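Local coordinates for protein Phthiocerol/phenolphthiocerol synthesis polyketide synthase type I PpsC (Mycobacterium tuberculosis, PDB 5NJI) that probably catalyses, through its dehydratase domain, the dehydration of beta-hydroxyacyl intermediates on the assembly line for phthiocerol and phenolphthiocerol lipids, at residues 54-59 against 220-225; 209-214 against 229-234. The protein carries 1 engineered substitution. All blocks are in the same frame, centred on the assembly; numbering follows the deposited sequence. Where two conformers were deposited one is given.

Contact 1 (54-59 against 220-225)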
loop_
_atom_site.group_PDB
_atom_site.type_symbol
_atom_site.label_atom_id
_atom_site.label_comp_id
_atom_site.label_asym_id
_atom_site.label_seq_id
_atom_site.Cartn_x
_atom_site.Cartn_y
_atom_site.Cartn_z
ATOM N N LEU A 54 8.596 7.381 -13.860
ATOM C CA LEU A 54 7.165 7.723 -13.839
ATOM C C LEU A 54 6.889 8.289 -12.422
ATOM O O LEU A 54 7.199 7.612 -11.530
ATOM C CB LEU A 54 6.207 6.499 -14.047
ATOM C CG LEU A 54 4.716 6.768 -13.903
ATOM C CD1 LEU A 54 4.236 7.801 -14.899
ATOM C CD2 LEU A 54 3.908 5.484 -14.005
ATOM N N LEU A 55 6.404 9.515 -12.279
ATOM C CA LEU A 55 5.960 10.075 -11.004
ATOM C C LEU A 55 7.037 9.782 -9.916
ATOM O O LEU A 55 8.142 9.904 -10.233
ATOM C CB LEU A 55 4.510 9.574 -10.731
ATOM C CG LEU A 55 3.364 9.969 -11.664
ATOM C CD1 LEU A 55 2.054 9.355 -11.235
ATOM C CD2 LEU A 55 3.277 11.486 -11.786
ATOM N N TRP A 56 6.678 9.236 -8.734
ATOM C CA TRP A 56 7.571 8.936 -7.580
ATOM C C TRP A 56 8.139 7.448 -7.523
ATOM O O TRP A 56 8.691 7.104 -6.615
ATOM C CB TRP A 56 6.766 9.190 -6.250
ATOM C CG TRP A 56 5.279 8.763 -6.434
ATOM C CD1 TRP A 56 4.248 9.560 -6.674
ATOM C CD2 TRP A 56 4.759 7.433 -6.455
ATOM N NE1 TRP A 56 3.114 8.855 -6.805
ATOM C CE2 TRP A 56 3.392 7.534 -6.676
ATOM C CE3 TRP A 56 5.306 6.182 -6.275
ATOM C CZ2 TRP A 56 2.588 6.439 -6.727
ATOM C CZ3 TRP A 56 4.514 5.115 -6.334
ATOM C CH2 TRP A 56 3.180 5.241 -6.569
ATOM N N LEU A 57 8.013 6.685 -8.597
ATOM C CA LEU A 57 8.308 5.232 -8.560
ATOM C C LEU A 57 9.851 5.084 -8.231
ATOM O O LEU A 57 10.247 4.161 -7.606
ATOM C CB LEU A 57 7.934 4.436 -9.874
ATOM C CG LEU A 57 6.437 4.050 -10.059
ATOM C CD1 LEU A 57 5.486 5.227 -10.011
ATOM C CD2 LEU A 57 6.216 3.163 -11.280
ATOM N N ALA A 58 10.688 5.928 -8.837
ATOM C CA ALA A 58 12.136 5.846 -8.542
ATOM C C ALA A 58 12.512 5.925 -7.042
ATOM O O ALA A 58 13.582 5.550 -6.666
ATOM C CB ALA A 58 13.011 6.897 -9.324
ATOM N N ASP A 59 11.615 6.453 -6.225
ATOM C CA ASP A 59 11.917 6.618 -4.817
ATOM C C ASP A 59 11.562 5.393 -3.980
ATOM O O ASP A 59 11.728 5.433 -2.753
ATOM C CB ASP A 59 11.199 7.856 -4.283
ATOM C CG ASP A 59 11.938 9.155 -4.598
ATOM O OD1 ASP A 59 12.951 9.130 -5.340
ATOM O OD2 ASP A 59 11.525 10.209 -4.082
ATOM N N ARG A 220 -4.425 12.921 -8.880
ATOM C CA ARG A 220 -5.857 13.124 -9.045
ATOM C C ARG A 220 -6.733 11.844 -9.211
ATOM O O ARG A 220 -7.869 11.835 -8.880
ATOM C CB ARG A 220 -6.172 14.098 -10.199
ATOM C CG ARG A 220 -5.271 14.006 -11.441
ATOM C CD ARG A 220 -3.712 13.948 -11.335
ATOM N NE ARG A 220 -3.013 15.252 -11.292
ATOM C CZ ARG A 220 -2.485 15.915 -10.247
ATOM N NH1 ARG A 220 -2.497 15.510 -8.970
ATOM N NH2 ARG A 220 -1.882 17.025 -10.521
ATOM N N GLU A 221 -6.217 10.828 -9.894
ATOM C CA GLU A 221 -7.016 9.652 -10.211
ATOM C C GLU A 221 -6.950 8.569 -9.143
ATOM O O GLU A 221 -7.607 7.536 -9.303
ATOM C CB GLU A 221 -6.582 9.057 -11.557
ATOM C CG GLU A 221 -6.667 10.033 -12.718
ATOM C CD GLU A 221 -8.082 10.515 -12.967
ATOM O OE1 GLU A 221 -9.018 9.699 -12.828
ATOM O OE2 GLU A 221 -8.259 11.710 -13.291
ATOM N N PHE A 222 -6.214 8.775 -8.052
ATOM C CA PHE A 222 -6.050 7.707 -7.070
ATOM C C PHE A 222 -7.266 7.591 -6.160
ATOM O O PHE A 222 -7.769 8.592 -5.643
ATOM C CB PHE A 222 -4.812 7.926 -6.199
ATOM C CG PHE A 222 -3.495 7.838 -6.933
ATOM C CD1 PHE A 222 -3.362 7.113 -8.100
ATOM C CD2 PHE A 222 -2.373 8.463 -6.417
ATOM C CE1 PHE A 222 -2.142 7.029 -8.749
ATOM C CE2 PHE A 222 -1.166 8.389 -7.049
ATOM C CZ PHE A 222 -1.043 7.669 -8.228
ATOM N N MET A 223 -7.603 6.360 -5.881
ATOM C CA MET A 223 -8.639 6.024 -4.925
ATOM C C MET A 223 -7.929 6.043 -3.532
ATOM O O MET A 223 -8.388 6.628 -2.578
ATOM C CB MET A 223 -9.293 4.637 -5.124
ATOM C CG MET A 223 -10.050 4.429 -6.410
ATOM S SD MET A 223 -11.515 5.409 -6.362
ATOM C CE MET A 223 -12.385 4.583 -5.071
ATOM N N LEU A 224 -6.767 5.557 -3.528
ATOM C CA LEU A 224 -5.930 5.352 -2.323
ATOM C C LEU A 224 -4.494 5.723 -2.696
ATOM O O LEU A 224 -4.064 5.291 -3.670
ATOM C CB LEU A 224 -5.988 3.822 -1.893
ATOM C CG LEU A 224 -5.311 3.174 -0.677
ATOM C CD1 LEU A 224 -5.734 3.859 0.613
ATOM C CD2 LEU A 224 -5.517 1.653 -0.564
ATOM N N HIS A 225 -3.967 6.699 -2.213
ATOM C CA HIS A 225 -2.646 7.197 -2.604
ATOM C C HIS A 225 -1.579 6.164 -2.106
ATOM O O HIS A 225 -1.412 6.050 -0.975
ATOM C CB HIS A 225 -2.325 8.634 -2.055
ATOM C CG HIS A 225 -1.181 9.311 -2.752
ATOM N ND1 HIS A 225 0.022 8.697 -2.968
ATOM C CD2 HIS A 225 -1.076 10.531 -3.337
ATOM C CE1 HIS A 225 0.813 9.503 -3.641
ATOM N NE2 HIS A 225 0.173 10.623 -3.873
#
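Phe222 is the first residue of 220-225 to meet Trp56, and it does so with the far corner of its ring: CZ lies 4.1 Å from Trp56 CZ2, at the edge of the indole and near its plane. With CG beside its backbone N (chi1 -66°), the phenyl ring is also set against His225, bringing Phe222 CD2 over the centre of the imidazole, 3.9 Å above its plane. Next along the chain, the backbone N atoms of Met223 and Leu224 bind the two carboxylate oxygens of Glu75 on helix 70-84. In the double-hotdog fold of polyketide synthase dehydratases, that helix belongs to the first hotdog and helix 226-234 to the second, so the loop 220-225 runs between the two halves. His225, the N-cap residue of helix 226-234, closes the aromatic cluster. Its CE1 comes within 4.0 Å of Trp56 NE1, the imidazole and the five-membered indole ring inclined at 36°. It is a carbon that faces NE1, and no hydrogen bond joins the rings; the imidazole nitrogens bond elsewhere, NE2 with Ala215 O and ND1 with Val227 N in the first turn of the helix. Leu57 CD1 packs on one face of the indole, toward its rim.

Contact 2 (209-214 against 229-234). With 8Z2 (~{S}-[2-[3-[[(2~{R})-4-[[[(2~{R},3~{S},4~{R},5~{R})-5-(6-aminopurin-9-yl)-4-oxidanyl-3-phosphonooxy-oxolan-2-yl]methoxy-oxidanyl-phosphoryl]oxy-oxidanyl-phosphoryl]oxy-3,3-dimethyl-2-oxidanyl-butanoyl]amino]propanoylamino]ethyl] (~{E})-dodec-2-enethioate), chain B.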
loop_
_atom_site.group_PDB
_atom_site.type_symbol
_atom_site.label_atom_id
_atom_site.label_comp_id
_atom_site.label_asym_id
_atom_site.label_seq_id
_atom_site.Cartn_x
_atom_site.Cartn_y
_atom_site.Cartn_z
ATOM N N VAL A 209 2.540 11.974 10.387
ATOM C CA VAL A 209 2.849 11.724 8.984
ATOM C C VAL A 209 2.436 12.900 8.116
ATOM O O VAL A 209 1.558 13.691 8.453
ATOM C CB VAL A 209 2.207 10.416 8.470
ATOM C CG1 VAL A 209 2.741 9.235 9.278
ATOM C CG2 VAL A 209 0.688 10.468 8.474
ATOM N N ARG A 210 3.109 13.011 6.972
ATOM C CA ARG A 210 2.813 14.042 5.999
ATOM C C ARG A 210 3.157 13.469 4.637
ATOM O O ARG A 210 3.996 12.575 4.524
ATOM C CB ARG A 210 3.621 15.311 6.244
ATOM C CG ARG A 210 5.054 15.176 5.788
ATOM C CD ARG A 210 5.893 16.359 6.204
ATOM N NE ARG A 210 5.526 17.573 5.484
ATOM C CZ ARG A 210 5.988 17.884 4.274
ATOM N NH1 ARG A 210 6.826 17.063 3.648
ATOM N NH2 ARG A 210 5.612 19.010 3.684
ATOM N N LEU A 211 2.487 13.966 3.614
ATOM C CA LEU A 211 2.760 13.534 2.263
ATOM C C LEU A 211 3.786 14.470 1.639
ATOM O O LEU A 211 3.496 15.666 1.493
ATOM C CB LEU A 211 1.487 13.536 1.453
ATOM C CG LEU A 211 1.581 12.940 0.058
ATOM C CD1 LEU A 211 1.930 11.433 0.135
ATOM C CD2 LEU A 211 0.287 13.137 -0.694
ATOM N N PRO A 212 4.993 14.000 1.306
ATOM C CA PRO A 212 5.979 14.905 0.709
ATOM C C PRO A 212 5.475 15.483 -0.601
ATOM O O PRO A 212 4.690 14.871 -1.322
ATOM C CB PRO A 212 7.208 14.015 0.505
ATOM C CG PRO A 212 7.068 12.934 1.520
ATOM C CD PRO A 212 5.585 12.679 1.584
ATOM N N ALA A 213 5.948 16.697 -0.907
ATOM C CA ALA A 213 5.482 17.394 -2.099
ATOM C C ALA A 213 5.731 16.584 -3.358
ATOM O O ALA A 213 4.904 16.602 -4.281
ATOM C CB ALA A 213 6.167 18.756 -2.215
ATOM N N SER A 214 6.863 15.874 -3.424
ATOM C CA SER A 214 7.203 15.123 -4.628
ATOM C C SER A 214 6.325 13.904 -4.835
ATOM O O SER A 214 6.457 13.233 -5.863
ATOM C CB SER A 214 8.673 14.690 -4.600
ATOM O OG SER A 214 8.958 13.855 -3.487
ATOM N N MET A 229 -0.283 5.297 1.950
ATOM C CA MET A 229 -0.479 3.972 2.486
ATOM C C MET A 229 0.918 3.401 2.892
ATOM O O MET A 229 1.057 2.878 3.916
ATOM C CB MET A 229 -1.175 2.962 1.557
ATOM C CG MET A 229 -1.296 1.586 2.155
ATOM S SD MET A 229 -2.374 0.650 1.093
ATOM C CE MET A 229 -2.224 -0.940 1.825
ATOM N N ASP A 230 1.929 3.499 2.022
ATOM C CA ASP A 230 3.230 2.985 2.401
ATOM C C ASP A 230 3.764 3.694 3.640
ATOM O O ASP A 230 4.334 3.045 4.523
ATOM C CB ASP A 230 4.228 3.116 1.247
ATOM C CG ASP A 230 5.517 2.358 1.531
ATOM O OD1 ASP A 230 5.507 1.112 1.390
ATOM O OD2 ASP A 230 6.525 2.989 1.935
ATOM N N ILE A 231 3.609 5.024 3.709
ATOM C CA ILE A 231 4.063 5.786 4.872
ATOM C C ILE A 231 3.378 5.278 6.127
ATOM O O ILE A 231 4.016 5.064 7.165
ATOM C CB ILE A 231 3.816 7.294 4.653
ATOM C CG1 ILE A 231 4.772 7.859 3.608
ATOM C CG2 ILE A 231 3.969 8.081 5.973
ATOM C CD1 ILE A 231 4.280 9.182 2.988
ATOM N N ALA A 232 2.075 5.031 6.045
ATOM C CA ALA A 232 1.378 4.447 7.190
ATOM C C ALA A 232 1.986 3.106 7.595
ATOM O O ALA A 232 2.180 2.844 8.784
ATOM C CB ALA A 232 -0.107 4.282 6.878
ATOM N N LEU A 233 2.308 2.245 6.626
ATOM C CA LEU A 233 2.911 0.941 6.925
ATOM C C LEU A 233 4.299 1.059 7.542
ATOM O O LEU A 233 4.697 0.194 8.327
ATOM C CB LEU A 233 3.015 0.103 5.649
ATOM C CG LEU A 233 1.710 -0.243 4.936
ATOM C CD1 LEU A 233 2.028 -0.986 3.648
ATOM C CD2 LEU A 233 0.804 -1.076 5.844
ATOM N N GLN A 234 5.057 2.099 7.182
ATOM C CA GLN A 234 6.399 2.278 7.711
ATOM C C GLN A 234 6.390 2.353 9.226
ATOM O O GLN A 234 7.402 2.038 9.857
ATOM C CB GLN A 234 7.017 3.549 7.153
ATOM C CG GLN A 234 7.366 3.510 5.686
ATOM C CD GLN A 234 7.689 4.892 5.173
ATOM O OE1 GLN A 234 7.975 5.795 5.948
ATOM N NE2 GLN A 234 7.610 5.079 3.857
HETATM C C2 8Z2 B . -1.806 -18.449 -4.759
HETATM C C4 8Z2 B . 0.482 -18.924 -4.609
HETATM C C5 8Z2 B . 0.411 -19.590 -5.737
HETATM C C6 8Z2 B . -0.725 -19.720 -6.375
HETATM C C8 8Z2 B . 2.423 -19.712 -5.097
HETATM C C10 8Z2 B . 9.309 -3.515 9.002
HETATM C C11 8Z2 B . 9.114 -4.303 10.233
HETATM C C12 8Z2 B . 10.304 -5.142 10.505
HETATM N N9 8Z2 B . 1.747 -18.949 -4.243
HETATM N N7 8Z2 B . 1.602 -20.042 -6.038
HETATM N N3 8Z2 B . -0.615 -18.341 -4.093
HETATM N N1 8Z2 B . -1.851 -19.172 -5.916
HETATM N N6 8Z2 B . -0.643 -20.414 -7.483
HETATM C "C1'" 8Z2 B . 1.738 -18.126 -2.867
HETATM C "C2'" 8Z2 B . 1.288 -19.204 -1.955
HETATM O "O2'" 8Z2 B . 0.298 -18.458 -1.259
HETATM C "C3'" 8Z2 B . 2.657 -19.608 -1.199
HETATM O "O3'" 8Z2 B . 2.504 -20.949 -0.650
HETATM C "C4'" 8Z2 B . 2.838 -18.087 -0.532
HETATM O "O4'" 8Z2 B . 2.660 -17.328 -1.817
HETATM C "C5'" 8Z2 B . 4.080 -17.516 0.134
HETATM O "O5'" 8Z2 B . 5.204 -17.418 -0.657
HETATM P P1 8Z2 B . 5.882 -18.511 -1.386
HETATM O O11 8Z2 B . 5.132 -18.415 -2.633
HETATM O O12 8Z2 B . 5.625 -19.904 -0.940
HETATM O O6 8Z2 B . 7.553 -18.253 -1.614
HETATM P P2 8Z2 B . 8.117 -17.823 -3.064
HETATM O O21 8Z2 B . 7.076 -18.059 -4.239
HETATM O O22 8Z2 B . 9.324 -18.228 -3.661
HETATM O O7 8Z2 B . 8.256 -16.251 -2.640
HETATM C CPA 8Z2 B . 8.181 -15.654 -1.333
HETATM C CPB 8Z2 B . 8.392 -14.141 -1.611
HETATM C CP8 8Z2 B . 7.314 -13.725 -2.628
HETATM C CP7 8Z2 B . 8.270 -13.312 -0.374
HETATM C CP9 8Z2 B . 9.781 -13.951 -2.210
HETATM O OP3 8Z2 B . 6.109 -13.980 -2.022
HETATM C CP6 8Z2 B . 7.374 -12.238 -3.067
HETATM O OP2 8Z2 B . 8.343 -11.851 -3.614
HETATM N NP2 8Z2 B . 6.264 -11.521 -2.980
HETATM C CP5 8Z2 B . 6.098 -10.147 -3.399
HETATM C CP4 8Z2 B . 6.352 -9.220 -2.227
HETATM C CP3 8Z2 B . 6.179 -7.765 -2.720
HETATM O OP1 8Z2 B . 6.315 -7.506 -3.866
HETATM N NP1 8Z2 B . 5.898 -6.843 -1.831
HETATM C CP2 8Z2 B . 5.672 -5.475 -2.186
HETATM C CP1 8Z2 B . 6.943 -4.758 -2.470
HETATM S S 8Z2 B . 7.952 -4.585 -0.966
HETATM P P3 8Z2 B . 2.219 -22.197 -1.859
HETATM O O31 8Z2 B . 3.326 -21.754 -3.057
HETATM O O32 8Z2 B . 1.021 -22.151 -2.592
HETATM O O33 8Z2 B . 2.467 -23.607 -1.545
HETATM C CA1 8Z2 B . 7.186 -3.503 -0.195
HETATM C CA2 8Z2 B . 7.796 -3.086 1.091
HETATM O OA1 8Z2 B . 6.176 -2.949 -0.494
HETATM C CA3 8Z2 B . 7.070 -2.083 1.899
HETATM C CA4 8Z2 B . 7.660 -1.710 3.196
HETATM C CA5 8Z2 B . 6.736 -0.885 4.055
HETATM C CA6 8Z2 B . 7.389 -0.593 5.397
HETATM C CA7 8Z2 B . 7.332 -1.824 6.331
HETATM C CA8 8Z2 B . 8.342 -1.753 7.459
HETATM C CA9 8Z2 B . 8.093 -2.764 8.611
#
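Ile231 contributes about half of the surface buried here, meeting four consecutive residues of 209-214 through both of its methyl groups, CG2 and CD1. Its CG1 stands beside the backbone N (chi1 -71°) and the chain continues extended, which sends CD1 toward the loop while CG2 stays against Val209 at the strand's end. CG2 lies 3.7 Å from Val209 CG1 and nearly as close to CB; the two branched side chains slide past each other in opposite directions. CD1 extends to where the chain has left strand 205-209. There it approaches the backbone oxygen of Arg210 (Ile231 CD1 to Arg210 O, 3.7 Å). Ile231 CD1 also meets Pro212 CD nearly tip to tip, at 4.0 Å, with Leu211 CD1 a little farther off. Arg210 itself turns outward and lends chiefly its carbonyl. In the hotdog fold a helix is wrapped by an antiparallel sheet, and these contacts join helix 226-234 to the strand end and the loop that leads away from it. Ile194 on strand 194-200 packs on Ile231, and Leu299 on strand 292-300 on Val209. The adjoining side of the helix serves the pocket of the acyl-CoA ligand. Asp230 and Gln234 are spaced as in the DxxxQ motif of polyketide synthase dehydratases, and Gln234 NE2 donates to Asp230 OD2 over 3.0 Å in a nearly straight bond (167°). The carboxylate receives it on the anti side, 24° out of plane, whereas the acceptor lies close to the amide plane. Tyr177 OH and Phe191 O also bind the amide of Gln234, fixing its rotation. Asp230 OD1 faces the dodecenoyl chain at 3.5 Å from 8Z2 CA5, and Gln234 CA comes within 3.8 Å of 8Z2 CA6.

In the fold
Both contacts are buried, and both meet at helix 226-234: contact 1 reaches its N-cap and contact 2 its body. Contact 1 spans distant parts of the sequence and is built of aromatic rings, of which the imidazole has both nitrogens bonded outside the contact. Contact 2 is local and aliphatic on its packing side, and its helix carries the Asp230-Gln234 pair on the ligand side, whereas the side chain of Trp56 in contact 1 is about 10 Å from the bound ligand. Their segments alternate along the chain, and they touch directly: His225 CD2 lies 4.0 Å from Leu211 CD2. Ser214, at the end of 209-214, brings its backbone oxygen near Trp56 CB.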